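Long-range contacts in beta-glucanase (Podospora anserina, PDB 4LE4), which probably hydrolyses beta-glucans as a family 131 glycoside hydrolase, and binds cellotriose in this crystal: residues D17-W21 with Y30-I34; V40-V44 with D67-Y71; M77-I83 with W205-E211; Q116-F120 with A166-D170. All blocks are in the same frame, centred on the assembly; numbering follows the deposited sequence.

Interaction 1: residues D17-W21 with Y30-I34; sequences DLNKW and YQYYI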
# COMPACT_ATOMS: atom_id res chain seq x y z
N ASP A 17 5.73 17.23 -6.00
CA ASP A 17 4.41 17.79 -5.84
C ASP A 17 3.79 17.44 -4.49
O ASP A 17 2.82 18.06 -4.08
CB ASP A 17 3.50 17.36 -7.00
CG ASP A 17 3.98 17.91 -8.36
OD1 ASP A 17 4.65 18.96 -8.34
OD2 ASP A 17 3.70 17.31 -9.43
N LEU A 18 4.36 16.44 -3.81
CA LEU A 18 3.85 16.04 -2.52
C LEU A 18 4.12 17.13 -1.52
O LEU A 18 3.39 17.25 -0.53
CB LEU A 18 4.51 14.74 -2.02
CG LEU A 18 4.05 13.48 -2.76
CD1 LEU A 18 4.93 12.30 -2.30
CD2 LEU A 18 2.59 13.20 -2.49
N ASN A 19 5.16 17.93 -1.77
CA ASN A 19 5.51 19.02 -0.88
C ASN A 19 4.48 20.14 -0.89
O ASN A 19 4.52 21.04 -0.05
CB ASN A 19 6.87 19.61 -1.25
CG ASN A 19 8.03 18.72 -0.87
OD1 ASN A 19 9.06 18.69 -1.57
ND2 ASN A 19 7.90 18.01 0.25
N LYS A 20 3.56 20.12 -1.85
CA LYS A 20 2.55 21.18 -1.88
C LYS A 20 1.55 21.04 -0.74
O LYS A 20 0.87 21.99 -0.37
CB LYS A 20 1.80 21.16 -3.21
CG LYS A 20 2.66 21.48 -4.42
CD LYS A 20 1.84 21.27 -5.69
CE LYS A 20 2.64 21.58 -6.94
NZ LYS A 20 1.77 21.52 -8.15
N TRP A 21 1.48 19.84 -0.16
CA TRP A 21 0.54 19.59 0.93
C TRP A 21 1.11 20.02 2.27
O TRP A 21 2.30 19.85 2.52
CB TRP A 21 0.22 18.10 0.99
CG TRP A 21 -0.84 17.77 1.99
CD1 TRP A 21 -2.17 17.63 1.75
CD2 TRP A 21 -0.66 17.51 3.39
NE1 TRP A 21 -2.83 17.30 2.90
CE2 TRP A 21 -1.93 17.22 3.92
CE3 TRP A 21 0.46 17.50 4.24
CZ2 TRP A 21 -2.12 16.91 5.28
CZ3 TRP A 21 0.27 17.20 5.58
CH2 TRP A 21 -1.01 16.91 6.09
N TYR A 30 -2.75 13.50 -1.68
CA TYR A 30 -2.09 12.82 -0.57
C TYR A 30 -1.56 13.70 0.54
O TYR A 30 -0.93 14.72 0.29
CB TYR A 30 -0.88 12.03 -1.07
CG TYR A 30 -1.15 10.72 -1.78
CD1 TYR A 30 -1.60 9.59 -1.08
CD2 TYR A 30 -0.91 10.58 -3.15
CE1 TYR A 30 -1.78 8.36 -1.73
CE2 TYR A 30 -1.10 9.37 -3.82
CZ TYR A 30 -1.53 8.26 -3.09
OH TYR A 30 -1.66 7.06 -3.73
N GLN A 31 -1.77 13.26 1.78
CA GLN A 31 -1.19 13.97 2.91
C GLN A 31 0.24 13.39 3.00
O GLN A 31 0.45 12.16 3.00
CB GLN A 31 -1.94 13.65 4.20
CG GLN A 31 -3.44 13.77 4.11
CD GLN A 31 -4.09 13.73 5.48
OE1 GLN A 31 -3.62 13.03 6.38
NE2 GLN A 31 -5.20 14.47 5.64
N TYR A 32 1.22 14.27 3.11
CA TYR A 32 2.60 13.85 3.20
C TYR A 32 3.24 14.40 4.47
O TYR A 32 3.59 15.58 4.55
CB TYR A 32 3.35 14.31 1.94
CG TYR A 32 4.80 13.88 1.94
CD1 TYR A 32 5.13 12.53 1.99
CD2 TYR A 32 5.82 14.82 1.96
CE1 TYR A 32 6.48 12.12 2.07
CE2 TYR A 32 7.17 14.41 2.03
CZ TYR A 32 7.47 13.07 2.09
OH TYR A 32 8.78 12.66 2.20
N TYR A 33 3.32 13.55 5.51
CA TYR A 33 3.93 13.97 6.76
C TYR A 33 4.59 12.84 7.54
O TYR A 33 5.46 13.12 8.36
CB TYR A 33 2.94 14.73 7.66
CG TYR A 33 1.79 13.89 8.18
CD1 TYR A 33 0.62 13.76 7.44
CD2 TYR A 33 1.86 13.27 9.43
CE1 TYR A 33 -0.47 13.06 7.93
CE2 TYR A 33 0.78 12.56 9.93
CZ TYR A 33 -0.38 12.45 9.17
OH TYR A 33 -1.45 11.70 9.64
N ILE A 34 4.23 11.59 7.25
CA ILE A 34 4.83 10.43 7.94
C ILE A 34 6.06 10.00 7.15
O ILE A 34 6.00 9.16 6.25
CB ILE A 34 3.81 9.28 8.08
CG1 ILE A 34 2.58 9.82 8.83
CG2 ILE A 34 4.44 8.06 8.83
CD1 ILE A 34 1.45 8.81 9.02
O HOH W 1 4.13 17.95 2.73
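Trp21 lays one face of its indole on the backbone of Tyr30 to Tyr32, at the point where the 3-10 turn 17-20 gives way to the loop leading back to that strand. CG stands anti to the backbone N (chi1 -174°), which carries the ring across the strand. CB lies near Tyr30 O, and CD1 stays over the same carbonyl, 3.5 Å from Tyr30 O. Further in, Gln31 CA sits 3.5 Å from the centroid of the five-membered ring, almost on its normal, a CH-pi contact. On the far ring CZ2 meets Gln31 CB at 3.4 Å, CE3 lies under Tyr32 N, and CH2 reaches Tyr33 CD1 at 3.8 Å. The Trp21 and Tyr33 rings are nearly parallel but slid apart, with little overlap. NE1 turns to Gln85 OE1, which Gln31 NE2 also binds. One turn earlier, Leu18 packs CD2 on Tyr30 CB at 3.9 Å and CB toward the Tyr32 ring. Water 1 lies 2.6 Å from Trp21 O and 3.0 Å from Tyr32 O, bridging the two carbonyls. No direct hydrogen bond crosses, so this loop lies on the edge strand of the beta-sandwich through ring faces, aliphatic carbon and a bridging water.

Interaction 2: residues V40-V44 with D67-Y71; sequences VSAYV and DNTAY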
# COMPACT_ATOMS: atom_id res chain seq x y z
N VAL A 40 11.78 14.83 0.29
CA VAL A 40 10.94 13.79 -0.29
C VAL A 40 11.65 12.87 -1.29
O VAL A 40 11.39 11.68 -1.30
CB VAL A 40 9.66 14.42 -0.94
CG1 VAL A 40 10.04 15.26 -2.18
CG2 VAL A 40 8.66 13.31 -1.35
N SER A 41 12.57 13.39 -2.11
CA SER A 41 13.25 12.54 -3.08
C SER A 41 14.08 11.41 -2.45
O SER A 41 14.52 10.49 -3.15
CB SER A 41 14.08 13.38 -4.06
OG SER A 41 15.11 14.05 -3.40
N ALA A 42 14.29 11.46 -1.14
CA ALA A 42 14.97 10.36 -0.48
C ALA A 42 14.00 9.19 -0.25
O ALA A 42 14.43 8.04 -0.12
CB ALA A 42 15.50 10.81 0.89
N TYR A 43 12.70 9.51 -0.20
CA TYR A 43 11.68 8.51 0.12
C TYR A 43 10.64 8.14 -0.94
O TYR A 43 10.13 7.02 -0.95
CB TYR A 43 10.91 8.98 1.37
CG TYR A 43 11.77 9.43 2.49
CD1 TYR A 43 12.72 8.58 3.04
CD2 TYR A 43 11.58 10.70 3.08
CE1 TYR A 43 13.47 8.98 4.14
CE2 TYR A 43 12.33 11.10 4.16
CZ TYR A 43 13.26 10.23 4.69
OH TYR A 43 13.98 10.64 5.78
N VAL A 44 10.33 9.06 -1.84
CA VAL A 44 9.32 8.78 -2.84
C VAL A 44 9.81 9.33 -4.19
O VAL A 44 10.21 10.47 -4.27
CB VAL A 44 8.00 9.49 -2.47
CG1 VAL A 44 6.89 9.02 -3.44
CG2 VAL A 44 7.60 9.18 -1.02
N ASP A 67 15.21 4.35 4.24
CA ASP A 67 16.67 4.41 4.31
C ASP A 67 17.06 4.64 5.75
O ASP A 67 16.22 4.51 6.62
CB ASP A 67 17.24 5.49 3.37
CG ASP A 67 16.92 6.93 3.80
OD1 ASP A 67 16.43 7.17 4.92
OD2 ASP A 67 17.19 7.84 2.98
N ASN A 68 18.32 4.99 6.03
CA ASN A 68 18.72 5.17 7.42
C ASN A 68 18.06 6.31 8.16
O ASN A 68 18.12 6.37 9.39
CB ASN A 68 20.23 5.31 7.54
CG ASN A 68 20.97 4.08 7.08
OD1 ASN A 68 20.62 2.95 7.44
ND2 ASN A 68 22.02 4.29 6.28
N THR A 69 17.41 7.21 7.43
CA THR A 69 16.77 8.37 8.06
C THR A 69 15.23 8.29 8.11
O THR A 69 14.57 9.24 8.53
CB THR A 69 17.10 9.64 7.28
OG1 THR A 69 16.43 9.58 6.01
CG2 THR A 69 18.62 9.72 7.01
N ALA A 70 14.68 7.17 7.65
CA ALA A 70 13.24 7.00 7.58
C ALA A 70 12.55 6.75 8.92
O ALA A 70 11.83 5.76 9.07
CB ALA A 70 12.90 5.90 6.59
N TYR A 71 12.74 7.67 9.86
CA TYR A 71 12.14 7.55 11.19
C TYR A 71 11.29 8.79 11.42
O TYR A 71 11.77 9.91 11.27
CB TYR A 71 13.23 7.44 12.26
CG TYR A 71 13.94 6.12 12.24
CD1 TYR A 71 13.44 5.03 12.96
CD2 TYR A 71 15.07 5.93 11.45
CE1 TYR A 71 14.04 3.80 12.91
CE2 TYR A 71 15.68 4.69 11.38
CZ TYR A 71 15.15 3.63 12.12
OH TYR A 71 15.72 2.39 12.03
O HOH W 2 17.04 7.39 0.06
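Three oxygens in a row join these two loops: Tyr43 OH donates to Thr69 OG1 at 2.7 Å, and Thr69 OG1 donates in turn to Asp67 OD1 at 2.6 Å. The second bond uses the syn lone pair of the carboxylate. Thr69 N reaches the same OD1 at 2.7 Å, but from above the carboxylate plane, so two donors of one residue hold this oxygen. That backbone bond makes an Asx turn, set inside the type I beta turn Asp67-Ala70 that follows strand 61-66 in the concanavalin-like sandwich; an inverse gamma turn centred on Ala70 comes next. Tyr43 arrives from the loop before strand 44-47, its ring edge toward Asp67 OD1, 3.6 Å from CE1, and its plane 64° from the carboxylate. CE1 also rests 4.0 Å from Ala70 CB. Thr69 OG1 lies between the backbone N and the carbonyl carbon (chi1 69°), where it can face both Tyr43 and Asp67. With an alanine in place of Asp67, Thr69 OG1 and N would probably lose their shared acceptor, the turn would be freer to shift, and water 2 would lose one partner. That water spans the loops, 2.7 Å from Ala42 O and 3.0 Å from Asp67 OD2.

Interaction 3: residues M77-I83 with W205-E211; sequences MRRTELI and WHVGVLE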
# COMPACT_ATOMS: atom_id res chain seq x y z
N MET A 77 10.52 2.49 14.65
CA MET A 77 10.10 1.73 13.46
C MET A 77 10.41 2.66 12.26
O MET A 77 10.26 3.88 12.39
CB MET A 77 8.57 1.49 13.41
CG MET A 77 7.90 0.92 14.64
SD MET A 77 7.15 2.16 15.73
CE MET A 77 5.63 2.48 15.00
N ARG A 78 10.83 2.12 11.12
CA ARG A 78 11.07 2.95 9.92
C ARG A 78 9.74 3.08 9.17
O ARG A 78 9.00 2.10 9.05
CB ARG A 78 12.05 2.30 8.93
CG ARG A 78 13.35 1.86 9.52
CD ARG A 78 13.93 0.71 8.65
NE ARG A 78 14.79 1.36 7.71
CZ ARG A 78 15.49 0.81 6.74
NH1 ARG A 78 15.48 -0.50 6.45
NH2 ARG A 78 16.28 1.63 6.07
N ARG A 79 9.45 4.27 8.65
CA ARG A 79 8.18 4.49 7.94
C ARG A 79 8.29 5.53 6.83
O ARG A 79 8.95 6.53 6.99
CB ARG A 79 7.10 5.02 8.90
CG ARG A 79 6.85 4.18 10.14
CD ARG A 79 5.98 4.92 11.12
NE ARG A 79 4.59 4.87 10.71
CZ ARG A 79 3.57 5.19 11.51
NH1 ARG A 79 3.80 5.58 12.76
NH2 ARG A 79 2.33 5.11 11.04
N THR A 80 7.57 5.28 5.74
CA THR A 80 7.43 6.23 4.63
C THR A 80 6.00 5.91 4.21
O THR A 80 5.73 4.85 3.63
CB THR A 80 8.37 5.98 3.44
OG1 THR A 80 9.74 6.19 3.84
CG2 THR A 80 8.04 6.95 2.33
N GLU A 81 5.09 6.82 4.53
CA GLU A 81 3.67 6.58 4.23
C GLU A 81 2.97 7.82 3.72
O GLU A 81 3.31 8.93 4.12
CB GLU A 81 2.97 6.10 5.54
CG GLU A 81 3.54 4.80 6.09
CD GLU A 81 3.39 4.67 7.61
OE1 GLU A 81 2.41 5.24 8.17
OE2 GLU A 81 4.25 4.02 8.24
N LEU A 82 1.99 7.61 2.82
CA LEU A 82 1.16 8.65 2.24
C LEU A 82 -0.26 8.29 2.69
O LEU A 82 -0.60 7.11 2.77
CB LEU A 82 1.19 8.58 0.69
CG LEU A 82 2.60 8.61 0.09
CD1 LEU A 82 2.53 8.47 -1.41
CD2 LEU A 82 3.27 9.90 0.49
N ILE A 83 -1.06 9.29 2.99
CA ILE A 83 -2.44 9.06 3.40
C ILE A 83 -3.35 9.82 2.42
O ILE A 83 -3.05 10.95 2.03
CB ILE A 83 -2.67 9.59 4.86
CG1 ILE A 83 -1.87 8.71 5.83
CG2 ILE A 83 -4.16 9.44 5.30
CD1 ILE A 83 -1.83 9.29 7.21
N TRP A 205 -5.69 5.55 6.10
CA TRP A 205 -5.20 4.41 5.35
C TRP A 205 -3.78 4.84 4.97
O TRP A 205 -3.58 5.86 4.29
CB TRP A 205 -6.01 4.16 4.09
CG TRP A 205 -5.53 2.94 3.36
CD1 TRP A 205 -5.12 1.76 3.92
CD2 TRP A 205 -5.44 2.77 1.95
NE1 TRP A 205 -4.78 0.85 2.94
CE2 TRP A 205 -4.96 1.45 1.72
CE3 TRP A 205 -5.72 3.60 0.85
CZ2 TRP A 205 -4.75 0.95 0.44
CZ3 TRP A 205 -5.51 3.08 -0.43
CH2 TRP A 205 -5.03 1.78 -0.62
N HIS A 206 -2.82 4.03 5.37
CA HIS A 206 -1.41 4.35 5.16
C HIS A 206 -0.85 3.62 3.96
O HIS A 206 -0.55 2.44 4.01
CB HIS A 206 -0.61 4.00 6.41
CG HIS A 206 -0.98 4.81 7.61
ND1 HIS A 206 -0.07 5.59 8.29
CD2 HIS A 206 -2.16 4.97 8.25
CE1 HIS A 206 -0.68 6.21 9.29
NE2 HIS A 206 -1.95 5.84 9.29
N VAL A 207 -0.75 4.35 2.86
CA VAL A 207 -0.22 3.83 1.60
C VAL A 207 1.27 3.98 1.73
O VAL A 207 1.84 5.08 1.59
CB VAL A 207 -0.72 4.65 0.40
CG1 VAL A 207 -0.08 4.14 -0.92
CG2 VAL A 207 -2.23 4.56 0.36
N GLY A 208 1.92 2.86 1.99
CA GLY A 208 3.34 2.91 2.20
C GLY A 208 3.74 1.75 3.07
O GLY A 208 3.01 0.76 3.15
N VAL A 209 4.87 1.89 3.75
CA VAL A 209 5.45 0.81 4.53
C VAL A 209 6.00 1.21 5.88
O VAL A 209 6.61 2.26 6.05
CB VAL A 209 6.66 0.17 3.76
CG1 VAL A 209 7.15 -1.13 4.50
CG2 VAL A 209 6.30 -0.12 2.31
N LEU A 210 5.79 0.33 6.85
CA LEU A 210 6.29 0.49 8.20
C LEU A 210 7.13 -0.77 8.44
O LEU A 210 6.69 -1.86 8.11
CB LEU A 210 5.11 0.58 9.19
CG LEU A 210 5.35 0.79 10.69
CD1 LEU A 210 4.08 1.25 11.37
CD2 LEU A 210 5.80 -0.52 11.29
N GLU A 211 8.35 -0.62 8.96
CA GLU A 211 9.18 -1.79 9.22
C GLU A 211 9.61 -1.80 10.69
O GLU A 211 10.16 -0.82 11.19
CB GLU A 211 10.45 -1.78 8.35
CG GLU A 211 11.44 -2.95 8.60
CD GLU A 211 12.69 -2.87 7.71
OE1 GLU A 211 13.23 -1.77 7.52
OE2 GLU A 211 13.13 -3.91 7.20
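Strand 78-83 runs antiparallel to Val209-Glu211 (177°) in one sheet of the concanavalin-like sandwich; past the corner at Gly208, Trp205-Val207 swings to 124°, although Leu82 and Val207 still form an antiparallel pair. The backbones are tightest at this corner: Glu81 and Gly208 form a non-hydrogen-bonded pair with CA atoms 4.2 Å apart, and a side chain at Gly208 would collide with Thr80 O. Either side of it, Thr80 pairs with Val209 and Leu82 with Val207 through reciprocal backbone bonds. Packing is also close round the Glu81 carboxylate. Arg79 grips it side-on, NE to OE2 at 2.6 Å and NH2 to OE1 at 2.9 Å, while Leu210 CD1 lies over one guanidinium face, 3.7 Å from Arg79 NE. Towards Met77 the contact thins out: that partly exposed side chain, bent at chi2 and chi3, touches Leu210 lightly, CB to CD2 at 4.0 Å and CE near CD1. At the opposite end Ile83 CD1 covers one face of the His206 imidazole, whose NE2 is bound by Glu121 OE1. Glu81 OE1 takes two donors: Arg79 NH2, and His206 ND1 at 2.5 Å on the anti side, the ring turned 64° from the carboxylate.

Interaction 4: residues Q116-F120 with A166-D170; sequences QIAFF and AYEID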
# COMPACT_ATOMS: atom_id res chain seq x y z
N GLN A 116 4.72 -3.84 7.70
CA GLN A 116 3.26 -3.66 7.69
C GLN A 116 3.08 -2.72 6.48
O GLN A 116 3.68 -1.66 6.43
CB GLN A 116 2.81 -3.04 9.01
CG GLN A 116 2.92 -4.11 10.13
CD GLN A 116 2.92 -3.54 11.53
OE1 GLN A 116 2.58 -2.38 11.74
NE2 GLN A 116 3.29 -4.36 12.51
N ILE A 117 2.23 -3.13 5.55
CA ILE A 117 2.06 -2.45 4.27
C ILE A 117 0.62 -2.12 3.93
O ILE A 117 -0.26 -2.97 4.09
CB ILE A 117 2.61 -3.40 3.18
CG1 ILE A 117 4.07 -3.79 3.54
CG2 ILE A 117 2.53 -2.75 1.81
CD1 ILE A 117 4.60 -5.04 2.84
N ALA A 118 0.36 -0.91 3.43
CA ALA A 118 -1.02 -0.55 3.03
C ALA A 118 -2.02 -0.84 4.17
O ALA A 118 -3.10 -1.43 3.99
CB ALA A 118 -1.41 -1.33 1.81
N PHE A 119 -1.65 -0.38 5.35
CA PHE A 119 -2.44 -0.65 6.55
C PHE A 119 -3.30 0.49 7.03
O PHE A 119 -2.98 1.66 6.79
CB PHE A 119 -1.49 -1.04 7.71
CG PHE A 119 -0.47 0.06 8.09
CD1 PHE A 119 0.80 0.10 7.48
CD2 PHE A 119 -0.78 1.00 9.06
CE1 PHE A 119 1.74 1.08 7.86
CE2 PHE A 119 0.15 1.99 9.45
CZ PHE A 119 1.41 2.03 8.85
N PHE A 120 -4.41 0.15 7.71
CA PHE A 120 -5.23 1.18 8.32
C PHE A 120 -4.61 1.47 9.69
O PHE A 120 -3.88 0.65 10.23
CB PHE A 120 -6.70 0.71 8.47
CG PHE A 120 -7.42 0.63 7.16
CD1 PHE A 120 -8.11 1.74 6.66
CD2 PHE A 120 -7.33 -0.51 6.37
CE1 PHE A 120 -8.69 1.72 5.41
CE2 PHE A 120 -7.92 -0.54 5.10
CZ PHE A 120 -8.61 0.60 4.62
N ALA A 166 -7.22 -5.64 -4.00
CA ALA A 166 -8.33 -4.77 -3.68
C ALA A 166 -8.89 -5.30 -2.36
O ALA A 166 -9.22 -6.49 -2.26
CB ALA A 166 -9.42 -4.77 -4.75
N TYR A 167 -8.93 -4.45 -1.33
CA TYR A 167 -9.56 -4.85 -0.06
C TYR A 167 -11.05 -4.53 -0.30
O TYR A 167 -11.36 -3.41 -0.66
CB TYR A 167 -9.16 -3.96 1.10
CG TYR A 167 -7.70 -3.93 1.46
CD1 TYR A 167 -6.92 -5.06 1.36
CD2 TYR A 167 -7.13 -2.76 1.98
CE1 TYR A 167 -5.58 -5.05 1.78
CE2 TYR A 167 -5.80 -2.73 2.41
CZ TYR A 167 -5.03 -3.88 2.30
OH TYR A 167 -3.70 -3.87 2.73
N GLU A 168 -11.93 -5.51 -0.12
CA GLU A 168 -13.38 -5.30 -0.27
C GLU A 168 -13.84 -5.04 1.16
O GLU A 168 -13.95 -5.97 1.97
CB GLU A 168 -14.04 -6.58 -0.81
CG GLU A 168 -15.58 -6.50 -0.76
CD GLU A 168 -16.30 -7.66 -1.43
OE1 GLU A 168 -15.66 -8.68 -1.77
OE2 GLU A 168 -17.53 -7.55 -1.61
N ILE A 169 -14.07 -3.78 1.50
CA ILE A 169 -14.42 -3.49 2.87
C ILE A 169 -15.88 -3.06 3.01
O ILE A 169 -16.34 -2.19 2.28
CB ILE A 169 -13.51 -2.36 3.41
CG1 ILE A 169 -12.03 -2.70 3.13
CG2 ILE A 169 -13.76 -2.16 4.93
CD1 ILE A 169 -11.04 -1.72 3.67
N ASP A 170 -16.60 -3.69 3.92
CA ASP A 170 -17.98 -3.28 4.20
C ASP A 170 -17.90 -2.67 5.58
O ASP A 170 -17.89 -3.40 6.58
CB ASP A 170 -18.94 -4.48 4.23
CG ASP A 170 -20.41 -4.03 4.30
OD1 ASP A 170 -20.67 -2.91 4.79
OD2 ASP A 170 -21.29 -4.80 3.86
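Tyr167 points its ring straight at Ala118, and the hydroxyl at its end donates to Ala118 O at 2.8 Å. The bond meets that oxygen at a C=O...donor angle of 131°, from above the carbonyl plane, while the oxygen itself lies near the plane of the tyrosine ring, at its edge. Ala118 CB sits alongside, 3.5 Å from Tyr167 OH. CG of Tyr167 is anti to the carbonyl carbon (chi1 -62°), which lets the ring reach across from strand 163-170. Phe120 comes the other way and slides past it, so that Phe120 CE2 and Tyr167 CD2 are 3.9 Å apart, the tyrosine carbon lying near the plane of the phenylalanine ring at its edge. The two strands belong to opposing sheets of the concanavalin-like sandwich, and these side chains fill the interior between them. Ala118 marks a corner in its strand, where the chain turns with phi and psi both positive, and its carbonyl takes a second bond from Trp205 NE1. A phenylalanine at Tyr167 would probably leave that carbonyl with one donor fewer and the ring held by packing alone at that end. Ile169, two residues on, comes at Phe120 from the opposite direction, its CD1 3.5 Å from Phe120 CZ. Further rings close round the group, with Trp205 and Phe124 stacked on Phe120, and Tyr97 and Phe99 set edge-to-face against Phe120 and Tyr167 respectively.

In the fold
Interactions 3 and 4 lie deep, each centred about 8 Å from the centre of the chain, whereas interactions 1 and 2 sit about 16 and 17 Å out. Interaction 3 is pairing within one sheet, rich in backbone bonds and buried charge; interaction 4 spans the two sheets with aromatic and aliphatic packing and a single hydroxyl-to-carbonyl bond between them. They share neighbouring strands, His206 N bonding Phe119 O. Interaction 1 extends the same sheet outward, since Gln31 N meets Ile83 O, and adds a mostly apolar loop cover. Interaction 2, more polar and partly buried, joins two loops beside it, touching interaction 1 through Tyr32 and interaction 3 through Ala70 O and Arg79 N.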